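Local coordinates for nonsense-mediated mRNA decay protein 2 (Saccharomyces cerevisiae, PDB 4LUN), which takes part in nonsense-mediated decay of mRNAs containing premature stop codons, interacting through its C-terminus with UPF1, and is represented here by its N-terminal MIF4G domain, at residues Phe195-Thr200 with Leu286-Arg291. Residues are numbered along the deposited sequence; the frame is centred on the assembly and turned at random.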
loop_
_atom_site.group_PDB
_atom_site.type_symbol
_atom_site.label_atom_id
_atom_site.label_comp_id
_atom_site.label_asym_id
_atom_site.label_seq_id
_atom_site.Cartn_x
_atom_site.Cartn_y
_atom_site.Cartn_z
ATOM N N PHE A 195 12.212 -10.436 3.675
ATOM C CA PHE A 195 12.342 -10.377 2.222
ATOM C C PHE A 195 12.713 -11.707 1.608
ATOM O O PHE A 195 12.222 -12.053 0.535
ATOM C CB PHE A 195 13.381 -9.338 1.807
ATOM C CG PHE A 195 13.852 -9.494 0.385
ATOM C CD1 PHE A 195 13.105 -8.975 -0.663
ATOM C CD2 PHE A 195 15.058 -10.124 0.098
ATOM C CE1 PHE A 195 13.530 -9.120 -1.976
ATOM C CE2 PHE A 195 15.499 -10.270 -1.225
ATOM C CZ PHE A 195 14.733 -9.767 -2.258
ATOM N N LYS A 196 13.571 -12.461 2.288
ATOM C CA LYS A 196 14.090 -13.690 1.693
ATOM C C LYS A 196 13.035 -14.768 1.442
ATOM O O LYS A 196 13.279 -15.685 0.644
ATOM C CB LYS A 196 15.305 -14.225 2.476
ATOM C CG LYS A 196 16.543 -13.351 2.294
ATOM C CD LYS A 196 17.826 -14.074 2.689
ATOM C CE LYS A 196 17.830 -14.472 4.157
ATOM N NZ LYS A 196 19.102 -15.179 4.514
ATOM N N LEU A 197 11.863 -14.637 2.084
ATOM C CA LEU A 197 10.749 -15.577 1.881
ATOM C C LEU A 197 9.954 -15.294 0.610
ATOM O O LEU A 197 9.239 -16.169 0.128
ATOM C CB LEU A 197 9.823 -15.678 3.110
ATOM C CG LEU A 197 10.490 -16.288 4.345
ATOM C CD1 LEU A 197 9.481 -16.405 5.477
ATOM C CD2 LEU A 197 11.107 -17.653 4.020
ATOM N N GLY A 198 10.094 -14.092 0.054
ATOM C CA GLY A 198 9.501 -13.782 -1.243
ATOM C C GLY A 198 8.087 -13.223 -1.233
ATOM O O GLY A 198 7.557 -12.861 -2.284
ATOM N N PHE A 199 7.454 -13.156 -0.067
ATOM C CA PHE A 199 6.101 -12.603 -0.016
ATOM C C PHE A 199 6.050 -11.099 -0.335
ATOM O O PHE A 199 5.063 -10.602 -0.910
ATOM C CB PHE A 199 5.442 -12.881 1.347
ATOM C CG PHE A 199 5.274 -14.347 1.659
ATOM C CD1 PHE A 199 4.308 -15.096 1.014
ATOM C CD2 PHE A 199 6.069 -14.966 2.612
ATOM C CE1 PHE A 199 4.142 -16.443 1.304
ATOM C CE2 PHE A 199 5.907 -16.327 2.905
ATOM C CZ PHE A 199 4.947 -17.055 2.242
ATOM N N THR A 200 7.085 -10.347 0.033
ATOM C CA THR A 200 7.006 -8.906 -0.222
ATOM C C THR A 200 7.218 -8.561 -1.685
ATOM O O THR A 200 6.909 -7.443 -2.098
ATOM C CB THR A 200 7.976 -8.065 0.630
ATOM O OG1 THR A 200 9.314 -8.290 0.192
ATOM C CG2 THR A 200 7.834 -8.416 2.106
ATOM N N LEU A 286 11.097 -25.051 -3.126
ATOM C CA LEU A 286 10.406 -24.789 -4.392
ATOM C C LEU A 286 9.368 -23.653 -4.345
ATOM O O LEU A 286 9.374 -22.779 -5.224
ATOM C CB LEU A 286 9.798 -26.079 -4.969
ATOM C CG LEU A 286 9.096 -25.912 -6.323
ATOM C CD1 LEU A 286 10.064 -25.507 -7.420
ATOM C CD2 LEU A 286 8.337 -27.163 -6.726
ATOM N N PRO A 287 8.491 -23.631 -3.321
ATOM C CA PRO A 287 7.516 -22.535 -3.279
ATOM C C PRO A 287 8.175 -21.164 -3.160
ATOM O O PRO A 287 7.646 -20.184 -3.688
ATOM C CB PRO A 287 6.706 -22.836 -2.007
ATOM C CG PRO A 287 6.893 -24.265 -1.760
ATOM C CD PRO A 287 8.285 -24.577 -2.210
ATOM N N ILE A 288 9.313 -21.087 -2.475
ATOM C CA ILE A 288 10.030 -19.820 -2.365
ATOM C C ILE A 288 10.593 -19.462 -3.729
ATOM O O ILE A 288 10.523 -18.310 -4.158
ATOM C CB ILE A 288 11.188 -19.911 -1.368
ATOM C CG1 ILE A 288 10.693 -20.477 -0.033
ATOM C CG2 ILE A 288 11.818 -18.555 -1.171
ATOM C CD1 ILE A 288 11.807 -20.736 0.966
ATOM N N PHE A 289 11.183 -20.447 -4.405
ATOM C CA PHE A 289 11.707 -20.209 -5.750
ATOM C C PHE A 289 10.599 -19.722 -6.669
ATOM O O PHE A 289 10.791 -18.776 -7.433
ATOM C CB PHE A 289 12.312 -21.486 -6.333
ATOM C CG PHE A 289 12.615 -21.393 -7.813
ATOM C CD1 PHE A 289 13.617 -20.564 -8.277
ATOM C CD2 PHE A 289 11.898 -22.140 -8.735
ATOM C CE1 PHE A 289 13.896 -20.472 -9.630
ATOM C CE2 PHE A 289 12.184 -22.043 -10.098
ATOM C CZ PHE A 289 13.187 -21.218 -10.531
ATOM N N ILE A 290 9.440 -20.377 -6.605
ATOM C CA ILE A 290 8.343 -19.993 -7.490
ATOM C C ILE A 290 7.882 -18.553 -7.217
ATOM O O ILE A 290 7.567 -17.819 -8.151
ATOM C CB ILE A 290 7.148 -20.994 -7.424
ATOM C CG1 ILE A 290 7.560 -22.366 -7.972
ATOM C CG2 ILE A 290 5.930 -20.443 -8.169
ATOM C CD1 ILE A 290 8.203 -22.323 -9.341
ATOM N N ARG A 291 7.847 -18.140 -5.951
ATOM C CA ARG A 291 7.494 -16.754 -5.646
ATOM C C ARG A 291 8.486 -15.771 -6.273
ATOM O O ARG A 291 8.097 -14.775 -6.888
ATOM C CB ARG A 291 7.414 -16.529 -4.129
ATOM C CG ARG A 291 6.104 -17.017 -3.515
ATOM C CD ARG A 291 5.905 -16.468 -2.105
ATOM N NE ARG A 291 6.873 -17.021 -1.161
ATOM C CZ ARG A 291 6.730 -18.187 -0.537
ATOM N NH1 ARG A 291 5.656 -18.935 -0.754
ATOM N NH2 ARG A 291 7.658 -18.598 0.314
#
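R291 reaches off its helix and lays its guanidinium flat on one face of the F199 ring, the planes 17° apart. The overlap is offset: CZ of R291 lies 3.9 Å from the centroid of the F199 ring, displaced from the centre toward the ring's CZ edge, a cation-pi contact. At the guanidinium edge, NE and NH2 of R291 both donate to the carbonyl O of L197, at 2.8 and 2.9 Å, a side-on grip on a single atom almost in the guanidinium plane; both bonds are somewhat bent, as two N-H groups converging on one oxygen must be. A bend at chi3 (-68°) folds the chain back along its own helix, bringing P287 O and I288 N off-centre above the face turned from F199. With an alanine in place of R291 both donors go, and L197 O would probably be left without its mates in this contact and the stacked face of F199 bared. The F199 ring also packs on L134 and I137 of helix 130-152. Beside the polar grip, I288 puts CG2 against the carbonyl oxygens of K196 and L197, 3.7 Å from each. At G198 a side chain would press on CB of R291, and at its positive phi a CB would also strike the carbonyl O of L197, so the position calls for glycine. This stacked, hydrogen-bonded arginine joins the loop before helix 201-210 to the long C-terminal helix 277-303 in this all-helical, HEAT-repeat-like MIF4G domain.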